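Local coordinates for protein tryptophan synthase alpha chain (Chlamydia trachomatis, PDB 6V82) that probably cleaves indoleglycerol phosphate to indole and glyceraldehyde 3-phosphate, the alpha-subunit half of the last step of tryptophan biosynthesis, at residues R104-L109 and L142-D147; I123-P128 and E133-F138. All blocks are in the same frame, centred on the assembly; numbering follows the deposited sequence.

Interaction 1 of 2, residues R104-L109 and L142-D147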
loop_
_atom_site.group_PDB
_atom_site.type_symbol
_atom_site.label_atom_id
_atom_site.label_comp_id
_atom_site.label_asym_id
_atom_site.label_seq_id
_atom_site.Cartn_x
_atom_site.Cartn_y
_atom_site.Cartn_z
ATOM N N ARG A 104 -38.953 23.160 -7.220
ATOM C CA ARG A 104 -39.901 24.235 -7.477
ATOM C C ARG A 104 -41.139 24.010 -6.607
ATOM O O ARG A 104 -41.169 23.126 -5.749
ATOM C CB ARG A 104 -40.241 24.299 -8.967
ATOM C CG ARG A 104 -39.036 24.448 -9.895
ATOM C CD ARG A 104 -38.614 25.910 -10.088
ATOM N NE ARG A 104 -38.324 26.614 -8.834
ATOM C CZ ARG A 104 -37.141 26.604 -8.219
ATOM N NH1 ARG A 104 -36.974 27.274 -7.090
ATOM N NH2 ARG A 104 -36.125 25.917 -8.730
ATOM N N ASP A 105 -42.185 24.791 -6.815
ATOM C CA ASP A 105 -43.386 24.654 -6.009
ATOM C C ASP A 105 -44.606 24.506 -6.912
ATOM O O ASP A 105 -44.501 24.464 -8.145
ATOM C CB ASP A 105 -43.563 25.847 -5.068
ATOM C CG ASP A 105 -43.567 27.166 -5.800
ATOM O OD1 ASP A 105 -43.349 27.172 -7.036
ATOM O OD2 ASP A 105 -43.789 28.202 -5.134
ATOM N N LEU A 106 -45.779 24.443 -6.273
ATOM C CA LEU A 106 -47.018 24.293 -7.025
ATOM C C LEU A 106 -47.222 25.461 -7.978
ATOM O O LEU A 106 -47.720 25.283 -9.101
ATOM C CB LEU A 106 -48.199 24.166 -6.067
ATOM C CG LEU A 106 -49.509 23.776 -6.741
ATOM C CD1 LEU A 106 -49.350 22.446 -7.461
ATOM C CD2 LEU A 106 -50.599 23.700 -5.707
ATOM N N ASP A 107 -46.814 26.662 -7.561
ATOM C CA ASP A 107 -47.024 27.833 -8.403
ATOM C C ASP A 107 -46.218 27.737 -9.689
ATOM O O ASP A 107 -46.663 28.198 -10.744
ATOM C CB ASP A 107 -46.667 29.108 -7.648
ATOM C CG ASP A 107 -46.868 30.343 -8.498
ATOM O OD1 ASP A 107 -48.041 30.739 -8.716
ATOM O OD2 ASP A 107 -45.850 30.894 -8.975
ATOM N N TYR A 108 -45.028 27.143 -9.626
ATOM C CA TYR A 108 -44.245 26.992 -10.844
ATOM C C TYR A 108 -44.944 26.061 -11.824
ATOM O O TYR A 108 -44.888 26.273 -13.040
ATOM C CB TYR A 108 -42.848 26.484 -10.519
ATOM C CG TYR A 108 -41.965 26.396 -11.737
ATOM C CD1 TYR A 108 -41.409 27.539 -12.296
ATOM C CD2 TYR A 108 -41.702 25.165 -12.343
ATOM C CE1 TYR A 108 -40.602 27.458 -13.422
ATOM C CE2 TYR A 108 -40.899 25.076 -13.461
ATOM C CZ TYR A 108 -40.354 26.226 -13.991
ATOM O OH TYR A 108 -39.549 26.140 -15.096
ATOM N N LEU A 109 -45.622 25.030 -11.312
ATOM C CA LEU A 109 -46.386 24.154 -12.197
ATOM C C LEU A 109 -47.482 24.926 -12.921
ATOM O O LEU A 109 -47.674 24.757 -14.132
ATOM C CB LEU A 109 -46.984 22.997 -11.402
ATOM C CG LEU A 109 -45.970 22.003 -10.841
ATOM C CD1 LEU A 109 -46.696 20.897 -10.100
ATOM C CD2 LEU A 109 -45.066 21.439 -11.949
ATOM N N LEU A 142 -52.168 17.012 -11.643
ATOM C CA LEU A 142 -53.599 16.950 -11.910
ATOM C C LEU A 142 -54.300 18.200 -11.413
ATOM O O LEU A 142 -55.213 18.708 -12.068
ATOM C CB LEU A 142 -54.199 15.714 -11.256
ATOM C CG LEU A 142 -53.810 14.401 -11.914
ATOM C CD1 LEU A 142 -54.571 13.264 -11.268
ATOM C CD2 LEU A 142 -54.112 14.484 -13.387
ATOM N N ALA A 143 -53.867 18.720 -10.260
ATOM C CA ALA A 143 -54.538 19.866 -9.657
ATOM C C ALA A 143 -54.449 21.103 -10.541
ATOM O O ALA A 143 -55.354 21.944 -10.517
ATOM C CB ALA A 143 -53.948 20.155 -8.275
ATOM N N VAL A 144 -53.380 21.230 -11.332
ATOM C CA VAL A 144 -53.208 22.400 -12.182
ATOM C C VAL A 144 -53.553 22.127 -13.638
ATOM O O VAL A 144 -53.442 23.039 -14.465
ATOM C CB VAL A 144 -51.775 22.960 -12.071
ATOM C CG1 VAL A 144 -51.376 23.111 -10.607
ATOM C CG2 VAL A 144 -50.802 22.078 -12.808
ATOM N N GLY A 145 -53.972 20.910 -13.983
ATOM C CA GLY A 145 -54.394 20.608 -15.339
ATOM C C GLY A 145 -53.308 20.137 -16.285
ATOM O O GLY A 145 -53.529 20.137 -17.505
ATOM N N LEU A 146 -52.144 19.751 -15.777
ATOM C CA LEU A 146 -51.114 19.152 -16.605
ATOM C C LEU A 146 -51.324 17.647 -16.656
ATOM O O LEU A 146 -51.757 17.030 -15.678
ATOM C CB LEU A 146 -49.721 19.472 -16.061
ATOM C CG LEU A 146 -49.310 20.940 -16.038
ATOM C CD1 LEU A 146 -48.096 21.136 -15.142
ATOM C CD2 LEU A 146 -49.019 21.426 -17.443
ATOM N N ASP A 147 -51.022 17.055 -17.812
ATOM C CA ASP A 147 -51.156 15.614 -17.986
ATOM C C ASP A 147 -49.882 14.912 -17.538
ATOM O O ASP A 147 -48.820 15.148 -18.134
ATOM C CB ASP A 147 -51.438 15.266 -19.435
ATOM C CG ASP A 147 -52.834 15.641 -19.862
ATOM O OD1 ASP A 147 -53.671 15.897 -18.970
ATOM O OD2 ASP A 147 -53.090 15.674 -21.085
#
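Val144, in the last turn of helix 136-144, and Leu109, in the first turn of helix 106-115, belong to the more extensively covered, inner part of this small apolar contact. Val144 divides its two methyls between Leu109 and Leu106 of the neighbouring helix: CG2 lies 4.2 Å from CB of Leu109, while CG1 reaches out to Leu106. Leu146, just past the helix end, comes in beside Val144. With its CG anti to the carbonyl carbon (chi1 -63°), it brings CD1 to 3.8 Å from the backbone O of Leu109 and 4.3 Å from CB of the same residue. Leu109 and Leu146 are both buried, and the contact between them is purely van der Waals.

The more exposed margin is one pair of methyls. Leu106 CD1 and Val144 CG1 meet at 3.8 Å as the two side chains pass in opposite directions, both partly exposed. Beyond them the carboxylate of Asp105 caps helix 106-115: OD1 accepts from Tyr108 N at 3.1 Å, reached from above the carboxylate plane. The other helix closes in a Schellman motif at Gly145, whose positive phi (89°) ends the helix, and Leu146, the next residue, is directed toward Leu109.

The contact joins two successive outer helices of the alpha/beta (TIM) barrel where one starts and the other ends. Leu109 also packs on Phe137 and Asp140 of helix 136-144, and Leu146 on Lys113 of helix 106-115. Asp147, at the start of strand 147-153, continues into the parallel barrel sheet through backbone bonds to Asn118 and to Val120 of the adjacent parallel strand 119-122.

Interaction 2 of 2, residues I123-P128 and E133-F138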
loop_
_atom_site.group_PDB
_atom_site.type_symbol
_atom_site.label_atom_id
_atom_site.label_comp_id
_atom_site.label_asym_id
_atom_site.label_seq_id
_atom_site.Cartn_x
_atom_site.Cartn_y
_atom_site.Cartn_z
ATOM N N ILE A 123 -39.002 11.076 -15.571
ATOM C CA ILE A 123 -38.445 9.780 -15.968
ATOM C C ILE A 123 -38.019 8.956 -14.757
ATOM O O ILE A 123 -38.008 7.720 -14.820
ATOM C CB ILE A 123 -37.281 9.974 -16.962
ATOM C CG1 ILE A 123 -36.886 8.640 -17.601
ATOM C CG2 ILE A 123 -36.081 10.599 -16.283
ATOM C CD1 ILE A 123 -37.928 8.078 -18.549
ATOM N N ASP A 124 -37.687 9.604 -13.635
ATOM C CA ASP A 124 -37.244 8.899 -12.434
ATOM C C ASP A 124 -38.231 9.024 -11.278
ATOM O O ASP A 124 -37.845 8.821 -10.121
ATOM C CB ASP A 124 -35.853 9.381 -11.997
ATOM C CG ASP A 124 -35.818 10.874 -11.674
ATOM O OD1 ASP A 124 -36.668 11.633 -12.212
ATOM O OD2 ASP A 124 -34.943 11.287 -10.877
ATOM N N LEU A 125 -39.499 9.345 -11.556
ATOM C CA LEU A 125 -40.552 9.332 -10.539
ATOM C C LEU A 125 -41.598 8.299 -10.924
ATOM O O LEU A 125 -42.559 8.617 -11.639
ATOM C CB LEU A 125 -41.194 10.707 -10.375
ATOM C CG LEU A 125 -42.250 10.792 -9.266
ATOM C CD1 LEU A 125 -41.629 10.589 -7.897
ATOM C CD2 LEU A 125 -42.986 12.112 -9.336
ATOM N N PRO A 126 -41.457 7.054 -10.483
ATOM C CA PRO A 126 -42.477 6.047 -10.801
ATOM C C PRO A 126 -43.761 6.261 -10.004
ATOM O O PRO A 126 -43.756 6.809 -8.898
ATOM C CB PRO A 126 -41.795 4.725 -10.420
ATOM C CG PRO A 126 -40.795 5.106 -9.385
ATOM C CD PRO A 126 -40.307 6.478 -9.759
ATOM N N ALA A 127 -44.874 5.825 -10.592
ATOM C CA ALA A 127 -46.148 5.826 -9.887
ATOM C C ALA A 127 -46.018 5.018 -8.602
ATOM O O ALA A 127 -45.259 4.049 -8.550
ATOM C CB ALA A 127 -47.254 5.233 -10.759
ATOM N N PRO A 128 -46.727 5.398 -7.546
ATOM C CA PRO A 128 -46.519 4.733 -6.256
ATOM C C PRO A 128 -46.871 3.256 -6.332
ATOM O O PRO A 128 -47.720 2.830 -7.120
ATOM C CB PRO A 128 -47.450 5.493 -5.306
ATOM C CG PRO A 128 -47.668 6.822 -5.966
ATOM C CD PRO A 128 -47.671 6.522 -7.441
ATOM N N GLU A 133 -50.943 4.417 -1.179
ATOM C CA GLU A 133 -49.978 5.512 -1.197
ATOM C C GLU A 133 -50.179 6.425 -2.404
ATOM O O GLU A 133 -50.287 5.959 -3.541
ATOM C CB GLU A 133 -48.560 4.939 -1.201
ATOM C CG GLU A 133 -47.463 5.980 -1.352
ATOM C CD GLU A 133 -46.183 5.384 -1.908
ATOM O OE1 GLU A 133 -45.326 6.146 -2.415
ATOM O OE2 GLU A 133 -46.042 4.142 -1.849
ATOM N N LYS A 134 -50.240 7.728 -2.145
ATOM C CA LYS A 134 -50.434 8.731 -3.182
ATOM C C LYS A 134 -49.100 9.373 -3.561
ATOM O O LYS A 134 -48.085 9.220 -2.876
ATOM C CB LYS A 134 -51.439 9.796 -2.723
ATOM C CG LYS A 134 -52.830 9.238 -2.411
ATOM C CD LYS A 134 -53.778 10.312 -1.862
ATOM C CE LYS A 134 -55.093 9.702 -1.367
ATOM N NZ LYS A 134 -55.880 10.604 -0.457
ATOM N N SER A 135 -49.110 10.085 -4.688
ATOM C CA SER A 135 -47.919 10.770 -5.177
ATOM C C SER A 135 -48.138 12.263 -5.077
ATOM O O SER A 135 -48.972 12.805 -5.817
ATOM C CB SER A 135 -47.610 10.390 -6.621
ATOM O OG SER A 135 -46.655 11.292 -7.155
ATOM N N PRO A 136 -47.445 12.965 -4.187
ATOM C CA PRO A 136 -47.678 14.411 -4.083
ATOM C C PRO A 136 -47.522 15.110 -5.412
ATOM O O PRO A 136 -48.362 15.953 -5.758
ATOM C CB PRO A 136 -46.637 14.879 -3.048
ATOM C CG PRO A 136 -45.811 13.678 -2.701
ATOM C CD PRO A 136 -46.582 12.461 -3.107
ATOM N N PHE A 137 -46.513 14.734 -6.203
ATOM C CA PHE A 137 -46.251 15.481 -7.426
ATOM C C PHE A 137 -47.279 15.174 -8.513
ATOM O O PHE A 137 -47.705 16.082 -9.238
ATOM C CB PHE A 137 -44.840 15.211 -7.927
ATOM C CG PHE A 137 -44.444 16.100 -9.064
ATOM C CD1 PHE A 137 -44.084 17.429 -8.827
ATOM C CD2 PHE A 137 -44.466 15.628 -10.369
ATOM C CE1 PHE A 137 -43.728 18.265 -9.879
ATOM C CE2 PHE A 137 -44.122 16.455 -11.431
ATOM C CZ PHE A 137 -43.748 17.776 -11.188
ATOM N N PHE A 138 -47.687 13.910 -8.660
ATOM C CA PHE A 138 -48.696 13.610 -9.675
ATOM C C PHE A 138 -50.025 14.252 -9.308
ATOM O O PHE A 138 -50.765 14.719 -10.182
ATOM C CB PHE A 138 -48.868 12.100 -9.859
ATOM C CG PHE A 138 -47.706 11.431 -10.528
ATOM C CD1 PHE A 138 -47.005 12.069 -11.533
ATOM C CD2 PHE A 138 -47.303 10.161 -10.136
ATOM C CE1 PHE A 138 -45.932 11.450 -12.139
ATOM C CE2 PHE A 138 -46.234 9.541 -10.741
ATOM C CZ PHE A 138 -45.548 10.188 -11.743
#
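Leu125 and Phe138 meet through a CH-pi contact, the methyl CD2 lying over one face of the ring, 4.3 Å from its centroid and 21° off the normal. The side chains come from opposite directions, and the methyl sits toward the rim, nearer CZ than the middle. Leu125 has CG anti to the backbone N (chi1 -177°), which carries its branch toward the start of helix 136-144.

Further apolar packing involves Phe137 and Ala127. The same CD2 rests 3.9 Å from CB of Phe137, so one leucine methyl serves two successive helix residues. Ala127 approaches the edge of the Phe138 ring, its CA 3.8 Å from CE2.

Pro128 forms a separate van der Waals patch, its ring wedged against the chain leading into the helix, with CG 3.6 Å from CB of Ser135. Its CB also touches the backbone O of Glu133 at 3.4 Å; the extended, poorly ordered Glu133 side chain brings its carboxylate end against the same CB.

The hydrogen bond at the helix start lies within 133-138. Ser135 is the N-cap: its OG, anti to the backbone N, accepts from Phe138 N at 3.2 Å in a nearly straight bond (168°). Ser135 N in turn bonds to Tyr167 OH, and the serine CB stays against Pro128.

The contact closes the loop between strand 119-122 and helix 136-144, part of a beta-alpha unit of the TIM barrel. Helix 158-167 flanks it, with Ile164 on Ala127, Leu163 on Pro128 and the Tyr167 ring meeting Phe138; Phe138 also packs on Pro148 and Leu150 of strand 147-153. On another side, Tyr98 of helix 98-102 packs against Leu125 and meets the Phe137 ring edge-to-face.

Both contacts use helix 136-144, interaction 2 at its beginning and interaction 1 at its end, with centres about 14 Å apart. Along the chain, interaction 2 is nested inside the loop closed by interaction 1. Interaction 2 is the larger and more buried, an aromatic and proline-rich closure of a loop on its own helix; interaction 1 is smaller, partly buried and wholly aliphatic, joining two neighbouring helices. They touch through packing of Leu109 CD2 on Phe137 CZ at 4.0 Å. Another protein's chain packs near Leu125 and Pro136 in interaction 2, and next to interaction 1 Arg104 NH2 makes a hydrogen bond to the backbone of another protein's chain.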